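Local coordinates for fat acid-binding protein (Eubacterium ventriosum, PDB 3NYI) that binds stearic acid and probably serves more generally as a lipid-binding protein, at residues V70-A74 and N105-V110; V88-T94 and C120-Q126; T128-L133 and T268-I272. All coordinates share one frame; numbering follows the deposited sequence.

Contact 1. Residues V70-A74 and N105-V110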
loop_
_atom_site.group_PDB
_atom_site.type_symbol
_atom_site.label_atom_id
_atom_site.label_comp_id
_atom_site.label_asym_id
_atom_site.label_seq_id
_atom_site.Cartn_x
_atom_site.Cartn_y
_atom_site.Cartn_z
ATOM N N VAL A 70 -4.979 14.031 -12.960
ATOM C CA VAL A 70 -3.830 14.215 -13.846
ATOM C C VAL A 70 -3.027 15.498 -13.513
ATOM O O VAL A 70 -1.795 15.487 -13.512
ATOM C CB VAL A 70 -4.285 14.277 -15.315
ATOM C CG1 VAL A 70 -3.127 14.670 -16.225
ATOM C CG2 VAL A 70 -4.909 12.960 -15.746
ATOM N N GLU A 71 -3.717 16.603 -13.241
ATOM C CA GLU A 71 -3.025 17.867 -12.953
ATOM C C GLU A 71 -2.170 17.815 -11.687
ATOM O O GLU A 71 -1.105 18.441 -11.626
ATOM C CB GLU A 71 -4.020 19.029 -12.831
ATOM C CG GLU A 71 -4.874 19.260 -14.057
ATOM C CD GLU A 71 -6.229 19.857 -13.708
ATOM O OE1 GLU A 71 -6.624 20.867 -14.332
ATOM O OE2 GLU A 71 -6.898 19.316 -12.798
ATOM N N SER A 72 -2.635 17.078 -10.676
ATOM C CA SER A 72 -1.886 16.908 -9.422
ATOM C C SER A 72 -0.529 16.236 -9.628
ATOM O O SER A 72 0.494 16.685 -9.107
ATOM C CB SER A 72 -2.694 16.092 -8.414
ATOM O OG SER A 72 -3.787 16.848 -7.936
ATOM N N TYR A 73 -0.531 15.139 -10.369
ATOM C CA TYR A 73 0.720 14.506 -10.771
ATOM C C TYR A 73 1.556 15.462 -11.623
ATOM O O TYR A 73 2.748 15.620 -11.399
ATOM C CB TYR A 73 0.433 13.259 -11.588
ATOM C CG TYR A 73 0.132 12.008 -10.779
ATOM C CD1 TYR A 73 -1.118 11.402 -10.834
ATOM C CD2 TYR A 73 1.112 11.419 -9.990
ATOM C CE1 TYR A 73 -1.393 10.239 -10.111
ATOM C CE2 TYR A 73 0.850 10.263 -9.265
ATOM C CZ TYR A 73 -0.400 9.677 -9.333
ATOM O OH TYR A 73 -0.637 8.524 -8.611
ATOM N N ALA A 74 0.919 16.087 -12.611
ATOM C CA ALA A 74 1.639 16.910 -13.578
ATOM C C ALA A 74 2.403 18.056 -12.910
ATOM O O ALA A 74 3.544 18.327 -13.263
ATOM C CB ALA A 74 0.680 17.463 -14.639
ATOM N N ASN A 105 -0.913 9.866 -18.004
ATOM C CA ASN A 105 -1.387 11.069 -18.698
ATOM C C ASN A 105 -0.625 12.318 -18.266
ATOM O O ASN A 105 -0.363 13.200 -19.078
ATOM C CB ASN A 105 -2.895 11.256 -18.548
ATOM C CG ASN A 105 -3.683 10.404 -19.537
ATOM O OD1 ASN A 105 -3.291 9.276 -19.849
ATOM N ND2 ASN A 105 -4.785 10.945 -20.045
ATOM N N ALA A 106 -0.242 12.377 -16.995
ATOM C CA ALA A 106 0.473 13.547 -16.484
ATOM C C ALA A 106 1.896 13.612 -17.032
ATOM O O ALA A 106 2.399 14.695 -17.362
ATOM C CB ALA A 106 0.483 13.543 -14.967
ATOM N N LYS A 107 2.556 12.456 -17.121
ATOM C CA LYS A 107 3.867 12.394 -17.760
ATOM C C LYS A 107 3.798 12.957 -19.186
ATOM O O LYS A 107 4.646 13.761 -19.599
ATOM C CB LYS A 107 4.403 10.950 -17.766
ATOM C CG LYS A 107 5.563 10.743 -18.717
ATOM C CD LYS A 107 6.082 9.325 -18.636
ATOM C CE LYS A 107 7.172 9.069 -19.657
ATOM N NZ LYS A 107 7.782 7.720 -19.451
ATOM N N SER A 108 2.779 12.544 -19.934
ATOM C CA SER A 108 2.614 13.023 -21.308
ATOM C C SER A 108 2.405 14.532 -21.360
ATOM O O SER A 108 3.006 15.218 -22.182
ATOM C CB SER A 108 1.457 12.306 -22.004
ATOM O OG SER A 108 1.793 10.956 -22.251
ATOM N N LEU A 109 1.553 15.043 -20.478
ATOM C CA LEU A 109 1.337 16.484 -20.362
ATOM C C LEU A 109 2.654 17.247 -20.182
ATOM O O LEU A 109 2.906 18.249 -20.858
ATOM C CB LEU A 109 0.432 16.779 -19.168
ATOM C CG LEU A 109 -0.865 17.544 -19.384
ATOM C CD1 LEU A 109 -1.911 16.621 -19.975
ATOM C CD2 LEU A 109 -1.339 18.113 -18.058
ATOM N N VAL A 110 3.497 16.777 -19.263
ATOM C CA VAL A 110 4.717 17.504 -18.916
ATOM C C VAL A 110 5.713 17.461 -20.063
ATOM O O VAL A 110 6.431 18.429 -20.313
ATOM C CB VAL A 110 5.360 16.951 -17.610
ATOM C CG1 VAL A 110 6.727 17.594 -17.347
ATOM C CG2 VAL A 110 4.425 17.180 -16.435
#
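Two helices of the DegV fold, 70-81 and 99-113, pack against each other here through small apolar side chains, with Ala106 pressed against the first turn of the other helix. The short segments 70-74 and 105-110 approach to 8.2 Å between axes and cross at -56°, a close approach made possible by alanines on both sides: the CA atoms of Ala74 and Ala106 are only 4.6 Å apart. The methyl CB of Ala106 is the central knob. It sits 3.3 Å from the backbone O of Val70 and 3.4 Å from CB of Tyr73, lies oblique to the Tyr73 ring and also touches the methyl of Ala74. The Val70 oxygen it touches is already engaged within its own helix, accepting from the backbone N of Ala74. Val70 straddles the start of segment 105-110 with its two branches. CG1, anti to the backbone N (chi1 172°), leans over the backbone of Ala106, while CG2 reaches CB of Asn105 at 3.8 Å. Further along, CB of Ala74 meets CD2 of Leu109 at 4.0 Å, and Val110 closes that end by setting CG2 3.5 Å from the backbone O of Ala74. No hydrogen bond joins the two segments; they meet by apolar contact. Burial falls off toward Asn105, which is exposed. The Tyr73 ring leads away from segment 105-110, and its OH is hydrogen-bonded to Ser99 at the start of helix 99-113. On the inner side the same ring lies on Cys89 and Thr91 of strand 87-91 and on Val28 of strand 25-33, while Phe77, one turn further along helix 70-81, covers Ala106 and Val110.

Contact 2. Residues V88-T94 and C120-Q126; sequences VCFTITT and CVIDSKQ
With chi1 at 173°, CG of Asp123 stands anti to its backbone N, and the carboxylate reaches Thr94; Ser124, at chi1 79°, holds OG between its own N and carbonyl carbon, against the backbone of Thr91. Strands 88-91 and 120-123 run parallel, joined by bonds such as Ile122 N to Cys89 O (2.7 Å), as neighbours in a beta-alpha-beta unit connected by helix 99-113. On the face bearing Val88, Phe90 and Ile122, the CD1 methyl of Ile122 touches Val88 CG1 at 3.7 Å and makes an off-centre CH-pi contact with the Phe90 ring, 4.2 Å from its centroid. Toward the C-terminal ends of the strands, side chains join the backbone bonding. Thr91 O accepts from OG of Ser124 (2.7 Å) and from its N, which arrive from opposite faces of the carbonyl plane. The same OG receives Gln126 N in an ST turn. Asp123 OD1 takes Thr94 N (3.1 Å) and, from the other face, Lys125 N in an Asx turn; Thr94 OG1 donates to OD2 from above the carboxylate plane at 3.0 Å. Thr93 N donates to Gln126 O, while water 1 bridges OD2 to Thr93 OG1, itself also bonded to Gly202 O. Several donors thus share the carboxylate, which would be expected to fix its rotation and tie the two loops together.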
loop_
_atom_site.group_PDB
_atom_site.type_symbol
_atom_site.label_atom_id
_atom_site.label_comp_id
_atom_site.label_asym_id
_atom_site.label_seq_id
_atom_site.Cartn_x
_atom_site.Cartn_y
_atom_site.Cartn_z
ATOM N N VAL A 88 10.975 9.278 -10.624
ATOM C CA VAL A 88 10.406 7.941 -10.600
ATOM C C VAL A 88 9.163 7.923 -9.734
ATOM O O VAL A 88 9.212 8.275 -8.562
ATOM C CB VAL A 88 11.401 6.896 -10.032
ATOM C CG1 VAL A 88 10.821 5.517 -10.194
ATOM C CG2 VAL A 88 12.733 6.996 -10.753
ATOM N N CYS A 89 8.047 7.490 -10.310
ATOM C CA CYS A 89 6.759 7.600 -9.640
ATOM C C CYS A 89 6.057 6.246 -9.477
ATOM O O CYS A 89 5.791 5.571 -10.469
ATOM C CB CYS A 89 5.871 8.564 -10.436
ATOM S SG CYS A 89 4.220 8.774 -9.759
ATOM N N PHE A 90 5.754 5.866 -8.231
ATOM C CA PHE A 90 5.050 4.606 -7.939
ATOM C C PHE A 90 3.573 4.847 -7.645
ATOM O O PHE A 90 3.212 5.802 -6.964
ATOM C CB PHE A 90 5.652 3.921 -6.711
ATOM C CG PHE A 90 7.065 3.493 -6.888
ATOM C CD1 PHE A 90 7.363 2.179 -7.230
ATOM C CD2 PHE A 90 8.108 4.393 -6.700
ATOM C CE1 PHE A 90 8.676 1.770 -7.392
ATOM C CE2 PHE A 90 9.425 3.993 -6.855
ATOM C CZ PHE A 90 9.711 2.678 -7.205
ATOM N N THR A 91 2.715 3.962 -8.136
ATOM C CA THR A 91 1.294 4.092 -7.859
ATOM C C THR A 91 0.764 2.788 -7.319
ATOM O O THR A 91 1.393 1.730 -7.460
ATOM C CB THR A 91 0.470 4.436 -9.123
ATOM O OG1 THR A 91 0.453 3.307 -10.003
ATOM C CG2 THR A 91 1.072 5.611 -9.855
ATOM N N ILE A 92 -0.408 2.877 -6.705
ATOM C CA ILE A 92 -1.142 1.696 -6.277
ATOM C C ILE A 92 -1.405 0.809 -7.507
ATOM O O ILE A 92 -1.437 1.304 -8.643
ATOM C CB ILE A 92 -2.471 2.135 -5.608
ATOM C CG1 ILE A 92 -3.135 0.972 -4.850
ATOM C CG2 ILE A 92 -3.431 2.751 -6.663
ATOM C CD1 ILE A 92 -4.401 1.402 -4.036
ATOM N N THR A 93 -1.586 -0.494 -7.289
ATOM C CA THR A 93 -1.913 -1.421 -8.381
ATOM C C THR A 93 -3.024 -0.918 -9.308
ATOM O O THR A 93 -4.047 -0.410 -8.854
ATOM C CB THR A 93 -2.309 -2.824 -7.860
ATOM O OG1 THR A 93 -2.754 -3.631 -8.957
ATOM C CG2 THR A 93 -3.417 -2.729 -6.828
ATOM N N THR A 94 -2.816 -1.070 -10.615
ATOM C CA THR A 94 -3.800 -0.636 -11.602
ATOM C C THR A 94 -5.095 -1.406 -11.470
ATOM O O THR A 94 -6.121 -0.980 -11.985
ATOM C CB THR A 94 -3.311 -0.867 -13.043
ATOM O OG1 THR A 94 -2.809 -2.204 -13.154
ATOM C CG2 THR A 94 -2.224 0.099 -13.395
ATOM N N CYS A 120 9.716 8.295 -15.091
ATOM C CA CYS A 120 9.385 6.876 -15.136
ATOM C C CYS A 120 8.187 6.596 -14.214
ATOM O O CYS A 120 8.247 6.868 -13.018
ATOM C CB CYS A 120 10.600 6.041 -14.710
ATOM S SG CYS A 120 10.216 4.293 -14.498
ATOM N N VAL A 121 7.094 6.081 -14.772
ATOM C CA VAL A 121 5.893 5.814 -13.972
ATOM C C VAL A 121 5.773 4.308 -13.800
ATOM O O VAL A 121 5.817 3.560 -14.777
ATOM C CB VAL A 121 4.614 6.381 -14.634
ATOM C CG1 VAL A 121 3.361 6.006 -13.823
ATOM C CG2 VAL A 121 4.723 7.894 -14.778
ATOM N N ILE A 122 5.652 3.868 -12.552
ATOM C CA ILE A 122 5.593 2.450 -12.247
ATOM C C ILE A 122 4.285 2.045 -11.574
ATOM O O ILE A 122 3.937 2.563 -10.508
ATOM C CB ILE A 122 6.758 2.043 -11.317
ATOM C CG1 ILE A 122 8.113 2.316 -11.990
ATOM C CG2 ILE A 122 6.609 0.578 -10.870
ATOM C CD1 ILE A 122 9.278 2.264 -11.027
ATOM N N ASP A 123 3.571 1.117 -12.205
ATOM C CA ASP A 123 2.479 0.381 -11.554
ATOM C C ASP A 123 3.103 -0.563 -10.525
ATOM O O ASP A 123 3.629 -1.623 -10.874
ATOM C CB ASP A 123 1.717 -0.429 -12.616
ATOM C CG ASP A 123 0.655 -1.366 -12.021
ATOM O OD1 ASP A 123 0.309 -1.254 -10.824
ATOM O OD2 ASP A 123 0.166 -2.236 -12.776
ATOM N N SER A 124 3.069 -0.186 -9.256
ATOM C CA SER A 124 3.746 -0.983 -8.232
ATOM C C SER A 124 3.216 -2.416 -8.115
ATOM O O SER A 124 3.936 -3.303 -7.656
ATOM C CB SER A 124 3.644 -0.305 -6.859
ATOM O OG SER A 124 2.373 -0.518 -6.262
ATOM N N LYS A 125 1.963 -2.617 -8.529
ATOM C CA LYS A 125 1.210 -3.856 -8.322
ATOM C C LYS A 125 0.979 -4.145 -6.841
ATOM O O LYS A 125 0.603 -5.256 -6.473
ATOM C CB LYS A 125 1.898 -5.072 -8.997
ATOM C CG LYS A 125 2.218 -4.835 -10.469
ATOM C CD LYS A 125 2.713 -6.097 -11.175
ATOM C CE LYS A 125 1.598 -7.127 -11.309
ATOM N NZ LYS A 125 2.021 -8.321 -12.119
ATOM N N GLN A 126 1.195 -3.142 -5.998
ATOM C CA GLN A 126 1.015 -3.297 -4.557
ATOM C C GLN A 126 0.016 -2.276 -3.999
ATOM O O GLN A 126 -0.662 -1.549 -4.745
ATOM C CB GLN A 126 2.357 -3.072 -3.849
ATOM C CG GLN A 126 3.563 -3.707 -4.540
ATOM C CD GLN A 126 3.441 -5.227 -4.724
ATOM O OE1 GLN A 126 2.856 -5.924 -3.900
ATOM N NE2 GLN A 126 4.014 -5.739 -5.820
HETATM O O HOH W 1 -1.217 -4.436 -11.109
#

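Contact 3. Residues T128-L133 and T268-I272; sequences TVTQAL and TNVAI. With STE (stearic acid), chain C.
The part of the stearic acid site that holds the end of the alkyl chain is built in part by the start of helix 128-143 and the short strand 270-271 with its flanks, which meet around Thr128, Val270 and Ile272. Thr128 divides its branches between protein and lipid. OG1, anti to the backbone N at chi1 -179°, points across the interface to within 3.6 Å of CG2 of Val270, while the methyl CG2 turns to the fatty acid and lies 3.7 Å from C14 of the ligand. That hydroxyl is hydrogen-bonded to Asp14, so its nearness to the valine methyl does not leave it without a polar partner. Ile272 flanks the chain tail as well, its CD1 reaching C17 at 3.6 Å, and CG1 of Val129 lies 3.9 Å from the terminal methyl C18. Three short branches from the two segments therefore line the last carbons of the alkyl chain by apolar contact. Strand 270-271 is an outermost strand of the mixed six-stranded sheet, paired in parallel with strand 236-242, whereas the helix follows strand 119-123 of the other sheet; the contact thus spans the seam between the two sheet systems, with the lipid tail lodged there. Away from the lipid, Val270 lies against the helix, its two methyls reaching residues about one turn apart: CG2 meets CB of Val129 at 4.0 Å and CG1 meets CB of Ala132 at 4.2 Å. Thr268 extends the packing further along the helix. Its side chain crosses that of Leu133 at about a right angle, with OG1 3.3 Å from CD2 of Leu133, and its CG2 methyl sits 3.8 Å from the backbone O of Ala132. The Thr268 hydroxyl is hydrogen-bonded to Ser239 on strand 236-242, and Ile272 O accepts from Tyr52 and Arg48.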
loop_
_atom_site.group_PDB
_atom_site.type_symbol
_atom_site.label_atom_id
_atom_site.label_comp_id
_atom_site.label_asym_id
_atom_site.label_seq_id
_atom_site.Cartn_x
_atom_site.Cartn_y
_atom_site.Cartn_z
ATOM N N THR A 128 -0.562 -0.038 0.112
ATOM C CA THR A 128 -0.187 0.132 1.515
ATOM C C THR A 128 1.176 -0.529 1.838
ATOM O O THR A 128 2.184 -0.187 1.195
ATOM C CB THR A 128 -1.368 -0.252 2.501
ATOM O OG1 THR A 128 -0.973 -0.050 3.867
ATOM C CG2 THR A 128 -1.888 -1.703 2.286
ATOM N N VAL A 129 1.220 -1.438 2.814
ATOM C CA VAL A 129 2.511 -1.973 3.291
ATOM C C VAL A 129 3.459 -2.474 2.165
ATOM O O VAL A 129 4.661 -2.226 2.228
ATOM C CB VAL A 129 2.342 -3.034 4.431
ATOM C CG1 VAL A 129 1.653 -4.302 3.907
ATOM C CG2 VAL A 129 3.707 -3.373 5.111
ATOM N N THR A 130 2.935 -3.173 1.154
ATOM C CA THR A 130 3.822 -3.705 0.120
ATOM C C THR A 130 4.214 -2.630 -0.877
ATOM O O THR A 130 5.231 -2.731 -1.509
ATOM C CB THR A 130 3.255 -4.929 -0.645
ATOM O OG1 THR A 130 1.862 -4.740 -0.900
ATOM C CG2 THR A 130 3.471 -6.258 0.153
ATOM N N GLN A 131 3.381 -1.602 -1.043
ATOM C CA GLN A 131 3.798 -0.486 -1.842
ATOM C C GLN A 131 4.918 0.236 -1.105
ATOM O O GLN A 131 5.902 0.633 -1.721
ATOM C CB GLN A 131 2.621 0.475 -2.110
ATOM C CG GLN A 131 2.918 1.518 -3.183
ATOM C CD GLN A 131 1.658 2.318 -3.497
ATOM O OE1 GLN A 131 0.545 1.847 -3.247
ATOM N NE2 GLN A 131 1.824 3.527 -4.029
ATOM N N ALA A 132 4.780 0.403 0.212
ATOM C CA ALA A 132 5.865 0.989 1.014
ATOM C C ALA A 132 7.160 0.139 0.958
ATOM O O ALA A 132 8.272 0.674 0.796
ATOM C CB ALA A 132 5.407 1.174 2.457
ATOM N N LEU A 133 7.009 -1.177 1.072
ATOM C CA LEU A 133 8.176 -2.086 0.975
ATOM C C LEU A 133 8.881 -1.986 -0.376
ATOM O O LEU A 133 10.113 -2.004 -0.442
ATOM C CB LEU A 133 7.751 -3.539 1.224
ATOM C CG LEU A 133 7.441 -3.842 2.692
ATOM C CD1 LEU A 133 6.746 -5.192 2.837
ATOM C CD2 LEU A 133 8.741 -3.790 3.529
ATOM N N THR A 268 9.232 0.590 7.606
ATOM C CA THR A 268 8.128 0.362 6.667
ATOM C C THR A 268 6.875 -0.246 7.297
ATOM O O THR A 268 5.968 -0.673 6.588
ATOM C CB THR A 268 8.571 -0.465 5.444
ATOM O OG1 THR A 268 9.431 -1.537 5.866
ATOM C CG2 THR A 268 9.335 0.435 4.455
ATOM N N ASN A 269 6.822 -0.290 8.624
ATOM C CA ASN A 269 5.556 -0.526 9.300
ATOM C C ASN A 269 4.654 0.645 8.914
ATOM O O ASN A 269 5.139 1.752 8.734
ATOM C CB ASN A 269 5.734 -0.528 10.825
ATOM C CG ASN A 269 6.399 -1.793 11.335
ATOM O OD1 ASN A 269 6.524 -2.775 10.601
ATOM N ND2 ASN A 269 6.828 -1.777 12.600
ATOM N N VAL A 270 3.359 0.414 8.776
ATOM C CA VAL A 270 2.473 1.521 8.412
ATOM C C VAL A 270 1.212 1.579 9.249
ATOM O O VAL A 270 0.662 0.552 9.648
ATOM C CB VAL A 270 2.062 1.461 6.929
ATOM C CG1 VAL A 270 3.279 1.667 6.026
ATOM C CG2 VAL A 270 1.329 0.138 6.614
ATOM N N ALA A 271 0.752 2.798 9.509
ATOM C CA ALA A 271 -0.609 3.000 9.955
ATOM C C ALA A 271 -1.420 3.004 8.665
ATOM O O ALA A 271 -1.307 3.929 7.854
ATOM C CB ALA A 271 -0.742 4.336 10.681
ATOM N N ILE A 272 -2.207 1.957 8.456
ATOM C CA ILE A 272 -2.891 1.777 7.177
ATOM C C ILE A 272 -3.702 3.038 6.878
ATOM O O ILE A 272 -4.429 3.543 7.742
ATOM C CB ILE A 272 -3.765 0.541 7.205
ATOM C CG1 ILE A 272 -2.873 -0.702 7.384
ATOM C CG2 ILE A 272 -4.588 0.428 5.926
ATOM C CD1 ILE A 272 -3.659 -1.941 7.735
HETATM C C1 STE C . -9.443 5.133 -6.115
HETATM O O1 STE C . -8.998 5.183 -7.221
HETATM O O2 STE C . -10.549 5.540 -5.909
HETATM C C2 STE C . -8.687 4.342 -5.023
HETATM C C3 STE C . -9.293 2.924 -4.859
HETATM C C4 STE C . -8.601 2.185 -3.687
HETATM C C5 STE C . -9.002 0.693 -3.654
HETATM C C6 STE C . -8.341 -0.003 -2.441
HETATM C C7 STE C . -8.805 -1.477 -2.321
HETATM C C8 STE C . -7.989 -2.155 -1.190
HETATM C C9 STE C . -8.418 -3.627 -0.995
HETATM C C10 STE C . -7.633 -4.221 0.206
HETATM C C11 STE C . -6.207 -4.532 -0.251
HETATM C C12 STE C . -5.084 -3.978 0.657
HETATM C C13 STE C . -5.490 -3.729 2.118
HETATM C C14 STE C . -4.363 -4.332 3.000
HETATM C C15 STE C . -4.446 -3.806 4.451
HETATM C C16 STE C . -3.561 -4.704 5.351
HETATM C C17 STE C . -2.110 -4.178 5.346
HETATM C C18 STE C . -1.241 -4.946 6.369
#

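Overall arrangement
Contact 1 lies farthest out and is partly buried. Every touching residue of contact 3 is buried; contact 2 is mainly so, with partly exposed residues such as Thr94 and Lys125. Contacts 1 and 2 lie in adjacent layers, helices over sheet: helix 99-113, which takes part in contact 1, connects the two strands of contact 2, and the two contacts touch through Tyr73. Contact 2 leads along the chain into contact 3, where Gln131 packs on Ile92, Ser124 and Gln126. Contacts 1 and 3 do not touch, their centres being about 25 Å apart. Only contact 2 is joined by hydrogen bonds between its segments; the other two rest on apolar packing, and contact 3 adds the lipid tail.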